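Local coordinates for protein ferritin light chain (Trichoplusia ni, PDB 1Z6O) that serves as the light subunit of a secreted insect ferritin, storing iron as ferric mineral and probably helping to nucleate the ferrihydrite core, at residues A[123-137]-A[171-185]. Sequence-based numbering, arbitrary orientation.
Sequences LEALAKALDTQKELA and HAEKIRTLAGHTSDL
L130, I175 and T182 are the knobs that interlock helices 122-148 and 157-190, each dropping into a hole of four residues on the facing helix. L130 sits among I175, L178, A179 and T182; with CG anti to its own N (chi1 176°), its CD1 is swung across to lie 3.6 Å from I175 O. I175 returns the packing among L130, Q133, K134 and A137, pushing I175 CD1 to 3.6 Å from A137 CB. T182 enters between L123, L126, A127 and L130 with its methyl CG2, while T182 OG1 turns back to its own helix and donates to A179 O at 2.8 Å, so the hydroxyl is satisfied locally. Further along, L126 lies roughly perpendicular to L185, L126 CD1 touching L185 CG at 3.8 Å, and L123 and L185 run alongside each other with opposed senses. The two segments run antiparallel, at 157° with axes 9.2 Å apart, as neighbouring helices of the ferritin four-helix bundle; helix 70-96 adds F72 against L126 and F76 against A129, and helix 197-211 covers L185 with L201 and F204. Polar links across the contact go through water. Q133, bent at chi2, lays NE2 3.3 Å from the aliphatic K174 CD, and one water accepts from both Q133 NE2 and K174 NZ, the latter also salt-bridged to E82. About one turn beyond, the H171 ring leans on A137, whose N lies over one face, near the ring's margin; a water in the ring plane joins H171 ND1 (2.8 Å) to A137 O. With alanine in place of H171, that water would probably lose its ring partner and a gap would be likely to open beside A137 and Y44 of helix 37-61.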
ATOM      1  N   LEU A 123      17.237 -40.995  33.764  1.00 19.39           N
ATOM      2  CA  LEU A 123      16.583 -40.738  35.050  1.00 22.59           C
ATOM      3  C   LEU A 123      17.567 -40.121  36.050  1.00 21.76           C
ATOM      4  O   LEU A 123      17.229 -39.165  36.752  1.00 18.81           O
ATOM      5  CB  LEU A 123      15.983 -42.028  35.629  1.00 19.39           C
ATOM      6  CG  LEU A 123      15.355 -41.883  37.028  1.00 22.28           C
ATOM      7  CD1 LEU A 123      14.239 -40.835  37.011  1.00 21.80           C
ATOM      8  CD2 LEU A 123      14.798 -43.236  37.477  1.00 23.36           C
ATOM      9  N   GLU A 124      18.777 -40.664  36.124  1.00 18.11           N
ATOM     10  CA  GLU A 124      19.790 -40.118  37.036  1.00 19.49           C
ATOM     11  C   GLU A 124      20.080 -38.650  36.735  1.00 18.14           C
ATOM     12  O   GLU A 124      20.231 -37.840  37.653  1.00 19.00           O
ATOM     13  CB  GLU A 124      21.140 -40.829  36.893  1.00 24.07           C
ATOM     14  CG  GLU A 124      21.269 -42.208  37.453  1.00 42.04           C
ATOM     15  CD  GLU A 124      22.682 -42.760  37.227  1.00 59.86           C
ATOM     16  OE1 GLU A 124      23.156 -42.765  36.059  1.00 41.94           O
ATOM     17  OE2 GLU A 124      23.320 -43.182  38.217  1.00 65.53           O
ATOM     18  N   ALA A 125      20.216 -38.325  35.452  1.00 17.55           N
ATOM     19  CA  ALA A 125      20.528 -36.949  35.053  1.00 19.31           C
ATOM     20  C   ALA A 125      19.414 -35.982  35.449  1.00 18.25           C
ATOM     21  O   ALA A 125      19.686 -34.887  35.938  1.00 18.13           O
ATOM     22  CB  ALA A 125      20.782 -36.875  33.529  1.00 17.24           C
ATOM     23  N   LEU A 126      18.161 -36.372  35.223  1.00 16.50           N
ATOM     24  CA  LEU A 126      17.039 -35.510  35.595  1.00 18.38           C
ATOM     25  C   LEU A 126      16.951 -35.369  37.114  1.00 19.17           C
ATOM     26  O   LEU A 126      16.625 -34.294  37.622  1.00 18.35           O
ATOM     27  CB  LEU A 126      15.718 -36.078  35.069  1.00 19.20           C
ATOM     28  CG  LEU A 126      15.514 -36.097  33.550  1.00 29.23           C
ATOM     29  CD1 LEU A 126      14.253 -36.892  33.234  1.00 34.00           C
ATOM     30  CD2 LEU A 126      15.392 -34.703  33.013  1.00 30.76           C
ATOM     31  N   ALA A 127      17.228 -36.455  37.834  1.00 16.31           N
ATOM     32  CA  ALA A 127      17.188 -36.425  39.298  1.00 18.83           C
ATOM     33  C   ALA A 127      18.225 -35.442  39.829  1.00 20.71           C
ATOM     34  O   ALA A 127      17.959 -34.689  40.768  1.00 19.33           O
ATOM     35  CB  ALA A 127      17.468 -37.825  39.872  1.00 18.56           C
ATOM     36  N   LYS A 128      19.419 -35.462  39.244  1.00 18.66           N
ATOM     37  CA  LYS A 128      20.475 -34.555  39.676  1.00 20.64           C
ATOM     38  C   LYS A 128      20.104 -33.120  39.308  1.00 19.42           C
ATOM     39  O   LYS A 128      20.368 -32.198  40.072  1.00 20.77           O
ATOM     40  CB  LYS A 128      21.812 -34.921  39.013  1.00 23.90           C
ATOM     41  CG  LYS A 128      23.033 -34.236  39.647  1.00 36.58           C
ATOM     42  CD  LYS A 128      23.254 -34.769  41.071  1.00 56.41           C
ATOM     43  CE  LYS A 128      24.665 -34.525  41.605  1.00 60.71           C
ATOM     44  NZ  LYS A 128      24.968 -33.096  41.912  1.00 68.43           N
ATOM     45  N   ALA A 129      19.509 -32.920  38.133  1.00 17.27           N
ATOM     46  CA  ALA A 129      19.108 -31.569  37.740  1.00 19.01           C
ATOM     47  C   ALA A 129      18.061 -31.062  38.743  1.00 18.80           C
ATOM     48  O   ALA A 129      18.106 -29.910  39.185  1.00 17.53           O
ATOM     49  CB  ALA A 129      18.519 -31.572  36.319  1.00 17.36           C
ATOM     50  N   LEU A 130      17.117 -31.928  39.103  1.00 17.64           N
ATOM     51  CA  LEU A 130      16.076 -31.550  40.057  1.00 17.87           C
ATOM     52  C   LEU A 130      16.717 -31.161  41.396  1.00 19.37           C
ATOM     53  O   LEU A 130      16.398 -30.108  41.956  1.00 17.45           O
ATOM     54  CB  LEU A 130      15.088 -32.710  40.260  1.00 15.97           C
ATOM     55  CG  LEU A 130      13.979 -32.515  41.307  1.00 19.76           C
ATOM     56  CD1 LEU A 130      13.082 -31.325  40.918  1.00 16.29           C
ATOM     57  CD2 LEU A 130      13.140 -33.807  41.397  1.00 18.72           C
ATOM     58  N   ASP A 131      17.621 -31.997  41.909  1.00 17.90           N
ATOM     59  CA  ASP A 131      18.295 -31.695  43.179  1.00 18.94           C
ATOM     60  C   ASP A 131      19.082 -30.385  43.139  1.00 20.25           C
ATOM     61  O   ASP A 131      19.041 -29.601  44.087  1.00 17.16           O
ATOM     62  CB  ASP A 131      19.283 -32.802  43.577  1.00 20.70           C
ATOM     63  CG  ASP A 131      18.596 -34.112  43.946  1.00 32.73           C
ATOM     64  OD1 ASP A 131      17.447 -34.086  44.438  1.00 29.99           O
ATOM     65  OD2 ASP A 131      19.226 -35.175  43.760  1.00 32.70           O
ATOM     66  N   THR A 132      19.824 -30.148  42.060  1.00 16.18           N
ATOM     67  CA  THR A 132      20.609 -28.918  41.991  1.00 17.89           C
ATOM     68  C   THR A 132      19.721 -27.682  41.861  1.00 18.10           C
ATOM     69  O   THR A 132      20.079 -26.617  42.362  1.00 17.39           O
ATOM     70  CB  THR A 132      21.652 -28.949  40.832  1.00 22.34           C
ATOM     71  OG1 THR A 132      20.985 -29.153  39.585  1.00 21.35           O
ATOM     72  CG2 THR A 132      22.658 -30.069  41.053  1.00 22.73           C
ATOM     73  N   GLN A 133      18.569 -27.801  41.200  1.00 16.03           N
ATOM     74  CA  GLN A 133      17.672 -26.647  41.098  1.00 17.95           C
ATOM     75  C   GLN A 133      17.024 -26.397  42.470  1.00 16.99           C
ATOM     76  O   GLN A 133      16.851 -25.249  42.870  1.00 17.36           O
ATOM     77  CB  GLN A 133      16.608 -26.864  40.006  1.00 17.49           C
ATOM     78  CG  GLN A 133      17.201 -26.790  38.574  1.00 17.61           C
ATOM     79  CD  GLN A 133      17.645 -25.379  38.201  1.00 25.25           C
ATOM     80  OE1 GLN A 133      18.776 -25.149  37.749  1.00 26.73           O
ATOM     81  NE2 GLN A 133      16.756 -24.433  38.383  1.00 17.88           N
ATOM     82  N   LYS A 134      16.682 -27.459  43.200  1.00 16.07           N
ATOM     83  CA  LYS A 134      16.119 -27.269  44.542  1.00 17.26           C
ATOM     84  C   LYS A 134      17.165 -26.600  45.441  1.00 20.24           C
ATOM     85  O   LYS A 134      16.826 -25.782  46.298  1.00 17.81           O
ATOM     86  CB  LYS A 134      15.702 -28.601  45.173  1.00 16.86           C
ATOM     87  CG  LYS A 134      14.422 -29.198  44.574  1.00 18.47           C
ATOM     88  CD  LYS A 134      13.965 -30.429  45.383  1.00 17.60           C
ATOM     89  CE  LYS A 134      12.706 -31.041  44.757  1.00 19.88           C
ATOM     90  NZ  LYS A 134      12.120 -32.128  45.610  1.00 19.86           N
ATOM     91  N   GLU A 135      18.433 -26.955  45.254  1.00 15.86           N
ATOM     92  CA  GLU A 135      19.494 -26.342  46.057  1.00 18.90           C
ATOM     93  C   GLU A 135      19.595 -24.849  45.718  1.00 17.69           C
ATOM     94  O   GLU A 135      19.736 -24.017  46.614  1.00 16.18           O
ATOM     95  CB  GLU A 135      20.847 -27.037  45.817  1.00 19.12           C
ATOM     96  CG  GLU A 135      22.011 -26.334  46.541  1.00 25.61           C
ATOM     97  CD  GLU A 135      23.370 -27.003  46.313  1.00 36.17           C
ATOM     98  OE1 GLU A 135      23.730 -27.291  45.149  1.00 28.65           O
ATOM     99  OE2 GLU A 135      24.086 -27.227  47.310  1.00 44.09           O
ATOM    100  N   LEU A 136      19.527 -24.497  44.433  1.00 16.32           N
ATOM    101  CA  LEU A 136      19.573 -23.075  44.061  1.00 17.48           C
ATOM    102  C   LEU A 136      18.375 -22.340  44.668  1.00 18.21           C
ATOM    103  O   LEU A 136      18.495 -21.201  45.137  1.00 16.49           O
ATOM    104  CB  LEU A 136      19.531 -22.906  42.537  1.00 17.35           C
ATOM    105  CG  LEU A 136      20.808 -23.266  41.767  1.00 21.19           C
ATOM    106  CD1 LEU A 136      20.511 -23.337  40.266  1.00 24.03           C
ATOM    107  CD2 LEU A 136      21.876 -22.212  42.048  1.00 20.20           C
ATOM    108  N   ALA A 137      17.216 -22.991  44.651  1.00 16.01           N
ATOM    109  CA  ALA A 137      15.996 -22.380  45.180  1.00 17.08           C
ATOM    110  C   ALA A 137      16.060 -22.199  46.693  1.00 17.46           C
ATOM    111  O   ALA A 137      15.671 -21.154  47.212  1.00 16.38           O
ATOM    112  CB  ALA A 137      14.768 -23.231  44.798  1.00 15.17           C
ATOM    113  N   HIS A 171      12.013 -20.360  39.929  1.00 20.84           N
ATOM    114  CA  HIS A 171      12.480 -21.630  40.484  1.00 18.93           C
ATOM    115  C   HIS A 171      11.328 -22.623  40.631  1.00 18.84           C
ATOM    116  O   HIS A 171      11.490 -23.803  40.342  1.00 17.83           O
ATOM    117  CB  HIS A 171      13.124 -21.425  41.867  1.00 17.19           C
ATOM    118  CG  HIS A 171      14.504 -20.845  41.814  1.00 20.81           C
ATOM    119  ND1 HIS A 171      15.069 -20.170  42.878  1.00 20.72           N
ATOM    120  CD2 HIS A 171      15.440 -20.851  40.833  1.00 22.19           C
ATOM    121  CE1 HIS A 171      16.294 -19.785  42.553  1.00 20.89           C
ATOM    122  NE2 HIS A 171      16.543 -20.186  41.317  1.00 22.70           N
ATOM    123  N   ALA A 172      10.171 -22.153  41.086  1.00 16.14           N
ATOM    124  CA  ALA A 172       9.036 -23.057  41.286  1.00 19.03           C
ATOM    125  C   ALA A 172       8.627 -23.740  39.984  1.00 18.85           C
ATOM    126  O   ALA A 172       8.326 -24.927  39.968  1.00 17.72           O
ATOM    127  CB  ALA A 172       7.841 -22.295  41.881  1.00 19.10           C
ATOM    128  N   GLU A 173       8.626 -22.987  38.890  1.00 19.75           N
ATOM    129  CA  GLU A 173       8.261 -23.550  37.586  1.00 22.32           C
ATOM    130  C   GLU A 173       9.274 -24.594  37.123  1.00 18.11           C
ATOM    131  O   GLU A 173       8.899 -25.668  36.635  1.00 18.49           O
ATOM    132  CB  GLU A 173       8.197 -22.442  36.526  1.00 26.66           C
ATOM    133  CG  GLU A 173       7.114 -21.398  36.748  1.00 54.15           C
ATOM    134  CD  GLU A 173       5.715 -21.977  36.626  1.00 66.25           C
ATOM    135  OE1 GLU A 173       5.516 -22.881  35.785  1.00 71.64           O
ATOM    136  OE2 GLU A 173       4.812 -21.519  37.361  1.00 74.27           O
ATOM    137  N   LYS A 174      10.561 -24.277  37.249  1.00 18.78           N
ATOM    138  CA  LYS A 174      11.600 -25.214  36.812  1.00 19.95           C
ATOM    139  C   LYS A 174      11.591 -26.501  37.616  1.00 17.54           C
ATOM    140  O   LYS A 174      11.764 -27.589  37.067  1.00 17.90           O
ATOM    141  CB  LYS A 174      13.000 -24.598  36.941  1.00 25.91           C
ATOM    142  CG  LYS A 174      13.382 -23.598  35.867  1.00 46.25           C
ATOM    143  CD  LYS A 174      14.841 -23.176  36.059  1.00 63.69           C
ATOM    144  CE  LYS A 174      15.317 -22.214  34.979  1.00 75.73           C
ATOM    145  NZ  LYS A 174      16.752 -21.807  35.168  1.00 71.15           N
ATOM    146  N   ILE A 175      11.427 -26.371  38.928  1.00 14.77           N
ATOM    147  CA  ILE A 175      11.422 -27.536  39.796  1.00 15.29           C
ATOM    148  C   ILE A 175      10.199 -28.401  39.504  1.00 16.51           C
ATOM    149  O   ILE A 175      10.301 -29.623  39.442  1.00 16.47           O
ATOM    150  CB  ILE A 175      11.479 -27.083  41.277  1.00 16.76           C
ATOM    151  CG1 ILE A 175      12.906 -26.579  41.576  1.00 16.93           C
ATOM    152  CG2 ILE A 175      11.087 -28.233  42.220  1.00 15.84           C
ATOM    153  CD1 ILE A 175      13.023 -25.751  42.864  1.00 16.23           C
ATOM    154  N   ARG A 176       9.046 -27.773  39.303  1.00 15.11           N
ATOM    155  CA  ARG A 176       7.844 -28.551  38.998  1.00 15.07           C
ATOM    156  C   ARG A 176       8.019 -29.285  37.661  1.00 16.31           C
ATOM    157  O   ARG A 176       7.617 -30.441  37.513  1.00 16.00           O
ATOM    158  CB  ARG A 176       6.616 -27.633  38.936  1.00 14.89           C
ATOM    159  CG  ARG A 176       5.343 -28.334  38.413  1.00 14.60           C
ATOM    160  CD  ARG A 176       4.942 -29.553  39.277  1.00 15.01           C
ATOM    161  NE  ARG A 176       3.725 -30.171  38.732  1.00 17.10           N
ATOM    162  CZ  ARG A 176       3.707 -31.008  37.698  1.00 22.01           C
ATOM    163  NH1 ARG A 176       4.845 -31.357  37.096  1.00 18.37           N
ATOM    164  NH2 ARG A 176       2.544 -31.451  37.224  1.00 17.81           N
ATOM    165  N   THR A 177       8.614 -28.610  36.685  1.00 15.51           N
ATOM    166  CA  THR A 177       8.837 -29.229  35.373  1.00 18.20           C
ATOM    167  C   THR A 177       9.761 -30.448  35.482  1.00 17.65           C
ATOM    168  O   THR A 177       9.451 -31.525  34.954  1.00 16.51           O
ATOM    169  CB  THR A 177       9.450 -28.211  34.386  1.00 21.24           C
ATOM    170  OG1 THR A 177       8.506 -27.159  34.169  1.00 21.39           O
ATOM    171  CG2 THR A 177       9.780 -28.875  33.037  1.00 23.59           C
ATOM    172  N   LEU A 178      10.887 -30.282  36.169  1.00 15.94           N
ATOM    173  CA  LEU A 178      11.835 -31.380  36.339  1.00 16.71           C
ATOM    174  C   LEU A 178      11.244 -32.518  37.168  1.00 18.21           C
ATOM    175  O   LEU A 178      11.489 -33.692  36.879  1.00 17.12           O
ATOM    176  CB  LEU A 178      13.132 -30.867  36.986  1.00 15.90           C
ATOM    177  CG  LEU A 178      13.967 -29.966  36.064  1.00 20.20           C
ATOM    178  CD1 LEU A 178      15.095 -29.289  36.858  1.00 17.49           C
ATOM    179  CD2 LEU A 178      14.560 -30.821  34.935  1.00 21.83           C
ATOM    180  N   ALA A 179      10.467 -32.189  38.200  1.00 15.43           N
ATOM    181  CA  ALA A 179       9.849 -33.239  39.016  1.00 16.02           C
ATOM    182  C   ALA A 179       8.893 -34.047  38.129  1.00 19.35           C
ATOM    183  O   ALA A 179       8.812 -35.273  38.241  1.00 18.28           O
ATOM    184  CB  ALA A 179       9.074 -32.630  40.197  1.00 16.75           C
ATOM    185  N   GLY A 180       8.160 -33.352  37.261  1.00 16.61           N
ATOM    186  CA  GLY A 180       7.241 -34.038  36.360  1.00 16.58           C
ATOM    187  C   GLY A 180       8.007 -34.973  35.426  1.00 18.61           C
ATOM    188  O   GLY A 180       7.553 -36.088  35.155  1.00 18.45           O
ATOM    189  N   HIS A 181       9.161 -34.533  34.926  1.00 17.73           N
ATOM    190  CA  HIS A 181       9.954 -35.387  34.030  1.00 17.61           C
ATOM    191  C   HIS A 181      10.383 -36.661  34.759  1.00 21.46           C
ATOM    192  O   HIS A 181      10.349 -37.742  34.174  1.00 18.15           O
ATOM    193  CB  HIS A 181      11.227 -34.679  33.517  1.00 16.37           C
ATOM    194  CG  HIS A 181      10.965 -33.493  32.642  1.00 17.23           C
ATOM    195  ND1 HIS A 181       9.775 -33.306  31.972  1.00 19.14           N
ATOM    196  CD2 HIS A 181      11.762 -32.455  32.291  1.00 18.15           C
ATOM    197  CE1 HIS A 181       9.848 -32.204  31.246  1.00 18.92           C
ATOM    198  NE2 HIS A 181      11.045 -31.668  31.420  1.00 19.43           N
ATOM    199  N   THR A 182      10.801 -36.553  36.024  1.00 17.88           N
ATOM    200  CA  THR A 182      11.219 -37.760  36.733  1.00 18.78           C
ATOM    201  C   THR A 182      10.037 -38.690  36.946  1.00 20.97           C
ATOM    202  O   THR A 182      10.209 -39.908  36.910  1.00 20.53           O
ATOM    203  CB  THR A 182      11.907 -37.473  38.110  1.00 23.14           C
ATOM    204  OG1 THR A 182      10.953 -36.935  39.037  1.00 27.66           O
ATOM    205  CG2 THR A 182      13.054 -36.499  37.934  1.00 20.12           C
ATOM    206  N   SER A 183       8.839 -38.140  37.167  1.00 19.27           N
ATOM    207  CA  SER A 183       7.653 -38.993  37.336  1.00 18.97           C
ATOM    208  C   SER A 183       7.361 -39.746  36.041  1.00 20.12           C
ATOM    209  O   SER A 183       6.991 -40.921  36.067  1.00 20.36           O
ATOM    210  CB  SER A 183       6.397 -38.175  37.684  1.00 23.34           C
ATOM    211  OG  SER A 183       6.533 -37.567  38.945  1.00 38.67           O
ATOM    212  N   ASP A 184       7.484 -39.060  34.908  1.00 18.61           N
ATOM    213  CA  ASP A 184       7.232 -39.719  33.631  1.00 18.54           C
ATOM    214  C   ASP A 184       8.209 -40.872  33.410  1.00 21.01           C
ATOM    215  O   ASP A 184       7.799 -41.959  33.011  1.00 20.24           O
ATOM    216  CB  ASP A 184       7.340 -38.724  32.469  1.00 19.15           C
ATOM    217  CG  ASP A 184       6.152 -37.744  32.422  1.00 34.22           C
ATOM    218  OD1 ASP A 184       5.096 -38.040  33.019  1.00 38.07           O
ATOM    219  OD2 ASP A 184       6.264 -36.681  31.775  1.00 30.29           O
ATOM    220  N   LEU A 185       9.496 -40.638  33.668  1.00 17.39           N
ATOM    221  CA  LEU A 185      10.500 -41.688  33.478  1.00 20.11           C
ATOM    222  C   LEU A 185      10.274 -42.842  34.443  1.00 20.65           C
ATOM    223  O   LEU A 185      10.421 -44.007  34.079  1.00 21.27           O
ATOM    224  CB  LEU A 185      11.916 -41.141  33.676  1.00 21.18           C
ATOM    225  CG  LEU A 185      12.520 -40.176  32.652  1.00 37.17           C
ATOM    226  CD1 LEU A 185      13.966 -40.582  32.425  1.00 37.54           C
ATOM    227  CD2 LEU A 185      11.787 -40.216  31.342  1.00 32.27           C
TER
HETATM  228  O   HOH W   1      19.892 -22.840  35.568  1.00 26.99           O
HETATM  229  O   HOH W   2      17.505 -21.868  37.845  1.00 41.94           O
HETATM  230  O   HOH W   3      13.769 -19.951  45.398  1.00 17.05           O